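Local atomic coordinates of activated BY transcription factor SSRB (PDB entry 2WNW), a protein that belongs to glycosyl hydrolase family 30 and combines a TIM barrel with a beta-sandwich domain. Residues 372-384 and 396-408. Residues are numbered along the deposited sequence; the frame is centred on the assembly and turned at random.
Sequences HFCRYVRPGARVM and VGFVNPDGERVLV. With PO4 (phosphate ion), chain C.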
loop_
_atom_site.group_PDB
_atom_site.type_symbol
_atom_site.label_atom_id
_atom_site.label_comp_id
_atom_site.label_asym_id
_atom_site.label_seq_id
_atom_site.Cartn_x
_atom_site.Cartn_y
_atom_site.Cartn_z
ATOM N N HIS A 372 13.928 -16.392 0.390
ATOM C CA HIS A 372 12.522 -16.640 0.090
ATOM C C HIS A 372 12.143 -15.999 -1.238
ATOM O O HIS A 372 11.144 -16.380 -1.854
ATOM C CB HIS A 372 11.630 -16.125 1.226
ATOM C CG HIS A 372 11.393 -17.141 2.300
ATOM N ND1 HIS A 372 10.448 -18.140 2.183
ATOM C CD2 HIS A 372 12.031 -17.364 3.474
ATOM C CE1 HIS A 372 10.517 -18.935 3.236
ATOM N NE2 HIS A 372 11.470 -18.488 4.034
ATOM N N PHE A 373 12.951 -15.032 -1.671
ATOM C CA PHE A 373 12.739 -14.344 -2.943
ATOM C C PHE A 373 13.671 -14.839 -4.061
ATOM O O PHE A 373 13.234 -15.434 -5.048
ATOM C CB PHE A 373 12.993 -12.837 -2.821
ATOM C CG PHE A 373 11.870 -12.057 -2.206
ATOM C CD1 PHE A 373 11.764 -11.935 -0.826
ATOM C CD2 PHE A 373 10.938 -11.406 -3.010
ATOM C CE1 PHE A 373 10.745 -11.168 -0.253
ATOM C CE2 PHE A 373 9.917 -10.638 -2.446
ATOM C CZ PHE A 373 9.823 -10.520 -1.066
ATOM N N CYS A 374 14.962 -14.572 -3.884
ATOM C CA CYS A 374 15.977 -14.876 -4.891
ATOM C C CYS A 374 16.137 -16.310 -5.374
ATOM O O CYS A 374 16.540 -16.529 -6.514
ATOM C CB CYS A 374 17.339 -14.338 -4.436
ATOM S SG CYS A 374 18.140 -15.274 -3.127
ATOM N N ARG A 375 15.825 -17.285 -4.530
ATOM C CA ARG A 375 15.965 -18.680 -4.933
ATOM C C ARG A 375 14.869 -19.125 -5.896
ATOM O O ARG A 375 15.029 -20.119 -6.612
ATOM C CB ARG A 375 15.943 -19.594 -3.700
ATOM C CG ARG A 375 17.061 -19.323 -2.702
ATOM C CD ARG A 375 16.835 -20.066 -1.390
ATOM N NE ARG A 375 17.168 -21.485 -1.480
ATOM C CZ ARG A 375 18.407 -21.967 -1.445
ATOM N NH1 ARG A 375 19.446 -21.149 -1.324
ATOM N NH2 ARG A 375 18.610 -23.276 -1.519
ATOM N N TYR A 376 13.772 -18.379 -5.943
ATOM C CA TYR A 376 12.640 -18.771 -6.779
ATOM C C TYR A 376 12.166 -17.806 -7.856
ATOM O O TYR A 376 11.525 -18.231 -8.817
ATOM C CB TYR A 376 11.464 -19.117 -5.860
ATOM C CG TYR A 376 11.905 -19.931 -4.667
ATOM C CD1 TYR A 376 12.298 -21.262 -4.812
ATOM C CD2 TYR A 376 12.025 -19.343 -3.410
ATOM C CE1 TYR A 376 12.808 -21.982 -3.736
ATOM C CE2 TYR A 376 12.534 -20.050 -2.330
ATOM C CZ TYR A 376 12.929 -21.366 -2.499
ATOM O OH TYR A 376 13.485 -22.047 -1.443
ATOM N N VAL A 377 12.462 -16.519 -7.703
ATOM C CA VAL A 377 12.037 -15.525 -8.687
ATOM C C VAL A 377 13.179 -15.255 -9.663
ATOM O O VAL A 377 14.304 -14.966 -9.253
ATOM C CB VAL A 377 11.608 -14.209 -7.987
ATOM C CG1 VAL A 377 11.080 -13.219 -9.011
ATOM C CG2 VAL A 377 10.539 -14.508 -6.936
ATOM N N ARG A 378 12.885 -15.347 -10.957
ATOM C CA ARG A 378 13.900 -15.152 -11.991
ATOM C C ARG A 378 13.827 -13.802 -12.694
ATOM O O ARG A 378 12.780 -13.156 -12.719
ATOM C CB ARG A 378 13.780 -16.253 -13.050
ATOM C CG ARG A 378 13.850 -17.675 -12.514
ATOM C CD ARG A 378 12.781 -18.517 -13.194
ATOM N NE ARG A 378 12.865 -19.939 -12.875
ATOM C CZ ARG A 378 11.887 -20.810 -13.113
ATOM N NH1 ARG A 378 10.751 -20.403 -13.664
ATOM N NH2 ARG A 378 12.049 -22.093 -12.814
ATOM N N PRO A 379 14.952 -13.362 -13.284
ATOM C CA PRO A 379 14.985 -12.082 -13.995
ATOM C C PRO A 379 13.909 -12.095 -15.076
ATOM O O PRO A 379 13.696 -13.121 -15.722
ATOM C CB PRO A 379 16.391 -12.058 -14.589
ATOM C CG PRO A 379 17.190 -12.809 -13.577
ATOM C CD PRO A 379 16.288 -13.985 -13.268
ATOM N N GLY A 380 13.226 -10.970 -15.262
ATOM C CA GLY A 380 12.183 -10.901 -16.273
ATOM C C GLY A 380 10.788 -11.203 -15.750
ATOM O O GLY A 380 9.792 -10.932 -16.424
ATOM N N ALA A 381 10.707 -11.775 -14.554
ATOM C CA ALA A 381 9.415 -12.085 -13.957
ATOM C C ALA A 381 8.661 -10.785 -13.703
ATOM O O ALA A 381 9.262 -9.711 -13.619
ATOM C CB ALA A 381 9.613 -12.836 -12.636
ATOM N N ARG A 382 7.341 -10.875 -13.597
ATOM C CA ARG A 382 6.538 -9.697 -13.311
ATOM C C ARG A 382 5.786 -9.895 -12.008
ATOM O O ARG A 382 5.393 -11.011 -11.666
ATOM C CB ARG A 382 5.539 -9.415 -14.441
ATOM C CG ARG A 382 6.166 -8.774 -15.672
ATOM C CD ARG A 382 5.116 -8.386 -16.701
ATOM N NE ARG A 382 5.713 -7.776 -17.889
ATOM C CZ ARG A 382 6.019 -6.486 -18.007
ATOM N NH1 ARG A 382 5.784 -5.641 -17.010
ATOM N NH2 ARG A 382 6.571 -6.041 -19.129
ATOM N N VAL A 383 5.613 -8.812 -11.263
ATOM C CA VAL A 383 4.867 -8.882 -10.019
ATOM C C VAL A 383 3.413 -9.071 -10.439
ATOM O O VAL A 383 2.985 -8.525 -11.454
ATOM C CB VAL A 383 4.999 -7.571 -9.214
ATOM C CG1 VAL A 383 3.950 -7.524 -8.104
ATOM C CG2 VAL A 383 6.400 -7.469 -8.623
ATOM N N MET A 384 2.660 -9.860 -9.684
ATOM C CA MET A 384 1.257 -10.073 -10.015
ATOM C C MET A 384 0.382 -9.352 -9.000
ATOM O O MET A 384 0.823 -9.047 -7.890
ATOM C CB MET A 384 0.909 -11.566 -10.001
ATOM C CG MET A 384 0.888 -12.188 -8.610
ATOM S SD MET A 384 0.154 -13.848 -8.616
ATOM C CE MET A 384 1.585 -14.864 -8.320
ATOM N N VAL A 396 3.573 -10.675 -1.409
ATOM C CA VAL A 396 3.792 -10.171 -2.760
ATOM C C VAL A 396 4.018 -11.381 -3.658
ATOM O O VAL A 396 4.696 -12.331 -3.267
ATOM C CB VAL A 396 5.000 -9.203 -2.842
ATOM C CG1 VAL A 396 6.294 -9.920 -2.491
ATOM C CG2 VAL A 396 5.076 -8.591 -4.241
ATOM N N GLY A 397 3.426 -11.357 -4.846
ATOM C CA GLY A 397 3.573 -12.476 -5.759
ATOM C C GLY A 397 4.175 -12.085 -7.089
ATOM O O GLY A 397 4.139 -10.920 -7.480
ATOM N N PHE A 398 4.727 -13.076 -7.783
ATOM C CA PHE A 398 5.362 -12.869 -9.078
ATOM C C PHE A 398 4.967 -13.995 -10.026
ATOM O O PHE A 398 4.504 -15.049 -9.595
ATOM C CB PHE A 398 6.887 -12.931 -8.953
ATOM C CG PHE A 398 7.468 -12.032 -7.898
ATOM C CD1 PHE A 398 8.045 -10.819 -8.249
ATOM C CD2 PHE A 398 7.500 -12.430 -6.564
ATOM C CE1 PHE A 398 8.659 -10.013 -7.287
ATOM C CE2 PHE A 398 8.107 -11.636 -5.594
ATOM C CZ PHE A 398 8.691 -10.425 -5.958
ATOM N N VAL A 399 5.160 -13.758 -11.316
ATOM C CA VAL A 399 4.918 -14.773 -12.323
ATOM C C VAL A 399 6.207 -14.800 -13.129
ATOM O O VAL A 399 6.548 -13.820 -13.798
ATOM C CB VAL A 399 3.749 -14.427 -13.267
ATOM C CG1 VAL A 399 3.600 -15.535 -14.310
ATOM C CG2 VAL A 399 2.454 -14.287 -12.480
ATOM N N ASN A 400 6.943 -15.902 -13.042
ATOM C CA ASN A 400 8.192 -16.020 -13.778
ATOM C C ASN A 400 7.929 -16.071 -15.275
ATOM O O ASN A 400 6.806 -16.333 -15.711
ATOM C CB ASN A 400 8.971 -17.262 -13.339
ATOM C CG ASN A 400 9.672 -17.064 -12.007
ATOM O OD1 ASN A 400 10.203 -15.988 -11.736
ATOM N ND2 ASN A 400 9.689 -18.102 -11.178
ATOM N N PRO A 401 8.964 -15.809 -16.084
ATOM C CA PRO A 401 8.815 -15.830 -17.538
ATOM C C PRO A 401 8.173 -17.109 -18.069
ATOM O O PRO A 401 7.419 -17.066 -19.036
ATOM C CB PRO A 401 10.247 -15.646 -18.025
ATOM C CG PRO A 401 10.824 -14.739 -16.984
ATOM C CD PRO A 401 10.322 -15.375 -15.704
ATOM N N ASP A 402 8.457 -18.240 -17.427
ATOM C CA ASP A 402 7.899 -19.514 -17.874
ATOM C C ASP A 402 6.490 -19.788 -17.349
ATOM O O ASP A 402 5.942 -20.871 -17.555
ATOM C CB ASP A 402 8.840 -20.665 -17.499
ATOM C CG ASP A 402 8.799 -21.009 -16.025
ATOM O OD1 ASP A 402 8.276 -20.207 -15.221
ATOM O OD2 ASP A 402 9.308 -22.092 -15.670
ATOM N N GLY A 403 5.907 -18.800 -16.673
ATOM C CA GLY A 403 4.555 -18.946 -16.162
ATOM C C GLY A 403 4.405 -19.424 -14.733
ATOM O O GLY A 403 3.292 -19.460 -14.210
ATOM N N GLU A 404 5.507 -19.790 -14.090
ATOM C CA GLU A 404 5.441 -20.267 -12.714
ATOM C C GLU A 404 5.007 -19.160 -11.761
ATOM O O GLU A 404 5.568 -18.064 -11.784
ATOM C CB GLU A 404 6.805 -20.798 -12.263
ATOM C CG GLU A 404 6.761 -21.534 -10.925
ATOM C CD GLU A 404 8.141 -21.912 -10.414
ATOM O OE1 GLU A 404 8.257 -22.941 -9.716
ATOM O OE2 GLU A 404 9.107 -21.176 -10.699
ATOM N N ARG A 405 4.006 -19.446 -10.932
ATOM C CA ARG A 405 3.525 -18.476 -9.955
ATOM C C ARG A 405 4.365 -18.605 -8.682
ATOM O O ARG A 405 4.701 -19.710 -8.261
ATOM C CB ARG A 405 2.045 -18.719 -9.618
ATOM C CG ARG A 405 1.042 -18.329 -10.715
ATOM C CD ARG A 405 0.775 -19.467 -11.706
ATOM N NE ARG A 405 -0.359 -19.167 -12.575
ATOM C CZ ARG A 405 -0.302 -18.380 -13.644
ATOM N NH1 ARG A 405 0.846 -17.814 -13.992
ATOM N NH2 ARG A 405 -1.400 -18.139 -14.348
ATOM N N VAL A 406 4.710 -17.472 -8.078
ATOM C CA VAL A 406 5.511 -17.465 -6.854
ATOM C C VAL A 406 4.903 -16.466 -5.874
ATOM O O VAL A 406 4.725 -15.300 -6.212
ATOM C CB VAL A 406 6.972 -17.029 -7.136
ATOM C CG1 VAL A 406 7.790 -17.114 -5.861
ATOM C CG2 VAL A 406 7.587 -17.901 -8.216
ATOM N N LEU A 407 4.581 -16.919 -4.666
ATOM C CA LEU A 407 4.000 -16.031 -3.663
ATOM C C LEU A 407 4.810 -16.056 -2.373
ATOM O O LEU A 407 5.058 -17.120 -1.810
ATOM C CB LEU A 407 2.554 -16.435 -3.349
ATOM C CG LEU A 407 1.857 -15.531 -2.325
ATOM C CD1 LEU A 407 1.575 -14.183 -2.964
ATOM C CD2 LEU A 407 0.549 -16.162 -1.848
ATOM N N VAL A 408 5.220 -14.880 -1.912
ATOM C CA VAL A 408 5.975 -14.776 -0.667
ATOM C C VAL A 408 5.029 -14.222 0.399
ATOM O O VAL A 408 4.357 -13.217 0.172
ATOM C CB VAL A 408 7.178 -13.809 -0.805
ATOM C CG1 VAL A 408 7.919 -13.714 0.517
ATOM C CG2 VAL A 408 8.117 -14.295 -1.899
HETATM P P PO4 C . -4.352 -19.498 -12.699
HETATM O O1 PO4 C . -3.157 -19.778 -11.861
HETATM O O2 PO4 C . -5.226 -20.699 -12.725
HETATM O O3 PO4 C . -5.104 -18.349 -12.129
HETATM O O4 PO4 C . -3.921 -19.165 -14.082
HETATM O O HOH W 1 11.126 -21.057 -8.904
HETATM O O HOH W 2 11.225 -18.647 -16.016
HETATM O O HOH W 3 1.688 -9.102 -5.399
#
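The side-chain amide of Asn400 bridges two backbone groups of residues 376-378. Its ND2 gives a hydrogen bond lying in the carbonyl plane to Tyr376 O (3.0 Å). Arg378 N approaches OD1 almost straight (2.9 Å, 179° at the hydrogen), from above the amide's C=O plane and not on a lone pair. ND2 also donates to Glu404 OE2 on its anti side, which helps fix the rotation of the amide; a water links that same oxygen to Tyr376 O. Arg378 reaches across Asn400 to form a salt bridge from NH1 to Asp402 OD1 (2.9 Å), at the guanidinium edge with the two planes 82° apart. Glu404 OE2, over a guanidinium face, probably adds attraction between charges only, since no N-H points at it. Asp402 also closes an Asx turn to Glu404 N and pairs with Arg443. Strand 382-388 then joins 393-399 as an antiparallel hairpin in the beta-sandwich domain, with Arg382 and Val399 exchanging both backbone bonds. From residues 376-378, too, Val377 CG2 makes a CH-pi contact over one face of the Phe398 ring (4.1 Å to its centroid). Phe373 meets Phe398 rim to rim, the planes nearly perpendicular, and takes Val408 CG2 over one face.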